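Long-range contact in glucose-6-phosphate 1-dehydrogenase (Mycobacterium avium, PDB 4LGV), which probably catalyses the NADP-dependent oxidation of glucose 6-phosphate to 6-phosphogluconolactone, the first step of the oxidative pentose phosphate pathway: residues A[230-235]-A[344-349]. Residues are numbered along the deposited sequence; the frame is centred on the assembly and turned at random.
Sequences AEDFGI and PHKVTE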
ATOM      1  N   ALA A 230      11.059 -20.145 -25.761  1.00 32.12           N
ATOM      2  CA  ALA A 230      11.337 -20.358 -27.175  1.00 32.18           C
ATOM      3  C   ALA A 230      12.609 -21.166 -27.379  1.00 33.22           C
ATOM      4  O   ALA A 230      13.635 -20.936 -26.710  1.00 34.18           O
ATOM      5  CB  ALA A 230      11.443 -19.024 -27.875  1.00 31.77           C
ATOM      6  N   GLU A 231      12.538 -22.139 -28.264  1.00 34.04           N
ATOM      7  CA  GLU A 231      13.745 -22.861 -28.711  1.00 34.92           C
ATOM      8  C   GLU A 231      13.853 -22.681 -30.239  1.00 35.41           C
ATOM      9  O   GLU A 231      12.872 -22.820 -30.936  1.00 35.22           O
ATOM     10  CB  GLU A 231      13.655 -24.344 -28.317  1.00 34.07           C
ATOM     11  CG  GLU A 231      13.683 -24.562 -26.811  1.00 34.69           C
ATOM     12  CD  GLU A 231      13.453 -25.997 -26.394  1.00 35.94           C
ATOM     13  OE1 GLU A 231      12.492 -26.626 -26.868  1.00 39.02           O
ATOM     14  OE2 GLU A 231      14.254 -26.523 -25.625  1.00 35.65           O
ATOM     15  N   ASP A 232      15.043 -22.355 -30.715  1.00 37.67           N
ATOM     16  CA  ASP A 232      15.276 -22.067 -32.133  1.00 40.84           C
ATOM     17  C   ASP A 232      15.731 -23.309 -32.867  1.00 41.88           C
ATOM     18  O   ASP A 232      16.606 -23.241 -33.712  1.00 43.68           O
ATOM     19  CB  ASP A 232      16.290 -20.914 -32.327  1.00 42.32           C
ATOM     20  CG  ASP A 232      17.662 -21.166 -31.667  1.00 42.32           C
ATOM     21  OD1 ASP A 232      17.826 -22.122 -30.884  1.00 46.02           O
ATOM     22  OD2 ASP A 232      18.597 -20.391 -31.943  1.00 42.85           O
ATOM     23  N   PHE A 233      15.181 -24.459 -32.492  1.00 41.16           N
ATOM     24  CA  PHE A 233      15.512 -25.730 -33.138  1.00 40.62           C
ATOM     25  C   PHE A 233      14.269 -26.616 -33.075  1.00 40.75           C
ATOM     26  O   PHE A 233      13.348 -26.376 -32.275  1.00 38.75           O
ATOM     27  CB  PHE A 233      16.727 -26.421 -32.495  1.00 38.16           C
ATOM     28  CG  PHE A 233      16.699 -26.447 -30.971  1.00 37.53           C
ATOM     29  CD1 PHE A 233      16.023 -27.452 -30.290  1.00 37.14           C
ATOM     30  CD2 PHE A 233      17.340 -25.454 -30.224  1.00 36.59           C
ATOM     31  CE1 PHE A 233      15.985 -27.494 -28.911  1.00 36.51           C
ATOM     32  CE2 PHE A 233      17.306 -25.480 -28.845  1.00 35.84           C
ATOM     33  CZ  PHE A 233      16.628 -26.501 -28.172  1.00 35.90           C
ATOM     34  N   GLY A 234      14.231 -27.590 -33.973  1.00 40.59           N
ATOM     35  CA  GLY A 234      13.152 -28.547 -34.047  1.00 41.83           C
ATOM     36  C   GLY A 234      13.529 -29.777 -33.242  1.00 43.88           C
ATOM     37  O   GLY A 234      14.331 -29.716 -32.333  1.00 41.99           O
ATOM     38  N   ILE A 235      12.910 -30.891 -33.570  1.00 49.94           N
ATOM     39  CA  ILE A 235      13.186 -32.175 -32.938  1.00 56.18           C
ATOM     40  C   ILE A 235      14.300 -32.887 -33.722  1.00 62.12           C
ATOM     41  O   ILE A 235      14.078 -33.378 -34.829  1.00 61.39           O
ATOM     42  CB  ILE A 235      11.888 -33.004 -32.909  1.00 59.99           C
ATOM     43  CG1 ILE A 235      10.877 -32.297 -32.006  1.00 61.52           C
ATOM     44  CG2 ILE A 235      12.092 -34.365 -32.302  1.00 60.31           C
ATOM     45  CD1 ILE A 235       9.861 -31.512 -32.775  1.00 63.38           C
ATOM     46  N   PRO A 344      12.113 -18.195 -33.290  1.00 41.17           N
ATOM     47  CA  PRO A 344      13.270 -17.453 -33.777  1.00 43.00           C
ATOM     48  C   PRO A 344      14.506 -17.438 -32.896  1.00 43.76           C
ATOM     49  O   PRO A 344      15.602 -17.187 -33.401  1.00 44.60           O
ATOM     50  CB  PRO A 344      12.744 -16.022 -33.920  1.00 42.84           C
ATOM     51  CG  PRO A 344      11.272 -16.173 -34.033  1.00 44.37           C
ATOM     52  CD  PRO A 344      10.951 -17.317 -33.108  1.00 43.38           C
ATOM     53  N   HIS A 345      14.340 -17.644 -31.597  1.00 43.43           N
ATOM     54  CA  HIS A 345      15.464 -17.579 -30.669  1.00 42.64           C
ATOM     55  C   HIS A 345      15.372 -18.625 -29.573  1.00 39.68           C
ATOM     56  O   HIS A 345      14.325 -19.226 -29.366  1.00 37.32           O
ATOM     57  CB  HIS A 345      15.516 -16.213 -30.006  1.00 45.50           C
ATOM     58  CG  HIS A 345      15.515 -15.069 -30.972  1.00 48.16           C
ATOM     59  ND1 HIS A 345      16.599 -14.759 -31.768  1.00 51.15           N
ATOM     60  CD2 HIS A 345      14.562 -14.147 -31.253  1.00 51.14           C
ATOM     61  CE1 HIS A 345      16.311 -13.700 -32.504  1.00 52.02           C
ATOM     62  NE2 HIS A 345      15.084 -13.305 -32.205  1.00 51.67           N
ATOM     63  N   LYS A 346      16.488 -18.823 -28.870  1.00 37.12           N
ATOM     64  CA  LYS A 346      16.504 -19.635 -27.666  1.00 37.35           C
ATOM     65  C   LYS A 346      16.443 -18.736 -26.432  1.00 33.99           C
ATOM     66  O   LYS A 346      17.432 -18.103 -26.088  1.00 32.18           O
ATOM     67  CB  LYS A 346      17.755 -20.510 -27.619  1.00 40.82           C
ATOM     68  CG  LYS A 346      17.784 -21.451 -26.439  1.00 44.04           C
ATOM     69  CD  LYS A 346      19.143 -22.106 -26.310  1.00 47.94           C
ATOM     70  CE  LYS A 346      19.256 -22.898 -25.026  1.00 49.49           C
ATOM     71  NZ  LYS A 346      20.400 -23.845 -25.087  1.00 55.78           N
ATOM     72  N   VAL A 347      15.279 -18.661 -25.787  1.00 32.12           N
ATOM     73  CA  VAL A 347      15.117 -17.773 -24.613  1.00 30.47           C
ATOM     74  C   VAL A 347      13.900 -18.161 -23.840  1.00 28.66           C
ATOM     75  O   VAL A 347      12.881 -18.532 -24.416  1.00 27.84           O
ATOM     76  CB  VAL A 347      15.039 -16.282 -25.043  1.00 31.57           C
ATOM     77  CG1 VAL A 347      13.863 -16.040 -25.987  1.00 30.77           C
ATOM     78  CG2 VAL A 347      14.984 -15.372 -23.862  1.00 31.05           C
ATOM     79  N   THR A 348      14.030 -18.092 -22.521  1.00 28.05           N
ATOM     80  CA  THR A 348      12.908 -18.266 -21.598  1.00 27.98           C
ATOM     81  C   THR A 348      12.822 -17.031 -20.755  1.00 26.94           C
ATOM     82  O   THR A 348      13.803 -16.645 -20.093  1.00 28.38           O
ATOM     83  CB  THR A 348      13.090 -19.487 -20.692  1.00 29.24           C
ATOM     84  OG1 THR A 348      13.169 -20.651 -21.524  1.00 32.83           O
ATOM     85  CG2 THR A 348      11.925 -19.656 -19.765  1.00 28.45           C
ATOM     86  N   GLU A 349      11.656 -16.412 -20.770  1.00 26.03           N
ATOM     87  CA  GLU A 349      11.457 -15.098 -20.176  1.00 25.90           C
ATOM     88  C   GLU A 349      10.137 -15.045 -19.404  1.00 25.09           C
ATOM     89  O   GLU A 349       9.155 -15.665 -19.777  1.00 23.77           O
ATOM     90  CB  GLU A 349      11.408 -14.070 -21.338  1.00 26.86           C
ATOM     91  CG  GLU A 349      10.857 -12.708 -21.014  1.00 27.36           C
ATOM     92  CD  GLU A 349      10.766 -11.790 -22.209  1.00 27.32           C
ATOM     93  OE1 GLU A 349       9.637 -11.621 -22.778  1.00 27.95           O
ATOM     94  OE2 GLU A 349      11.802 -11.209 -22.556  1.00 25.68           O
TER
HETATM   95  O   HOH W   1      14.447 -21.350 -23.863  1.00 41.15           O
HETATM   96  O   HOH W   2      18.936 -17.643 -29.875  1.00 40.43           O
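Ala230 and Val347 face each other as an antiparallel hydrogen-bonded pair and make the tight end of this contact. Ala230 N gives a nearly straight bond of 2.8 Å to Val347 O; the return bond, Val347 N to Ala230 O at 3.0 Å, is more bent, and its donor nitrogen sits 27° out of the plane of the Ala230 carbonyl. The methyl of Ala230 lies against backbone, with CB 3.3 Å from His345 O, and meets Val347 CG1 on the same face of the sheet at 4.3 Å. Ala230 O is shared further: Lys346 CA directs a C-H at it, and a water donates to it while also hydrogen-bonding Thr348 OG1.

Past this pair, where strand 222-230 has ended and strand 347-354 has not yet begun, the match becomes looser. Asp232 is turned toward the other segment, and its chi1 of 57° tucks CG in between the backbone N and C, which lays the carboxylate over the start of Lys346. OD1 touches Lys346 CB at 3.6 Å, a contact with the root of the chain and not its charge, since Asp232 OD1 and Lys346 NZ are 6.6 Å apart. The extended lysine chain instead takes NZ to a hydrogen bond with Gly410 O. On this solvent side a second water accepts from Lys346 N at 2.9 Å and donates only weakly to Asp232 OD2. The side chain of Glu231 leaves the backbone away from 344-349, and its OE1 forms a salt bridge with Lys341 NZ.

The contact thus joins the end of strand 222-230 to the beginning of strand 347-354, neighbours in the large mixed beta-sheet characteristic of the C-terminal domain of glucose-6-phosphate dehydrogenases.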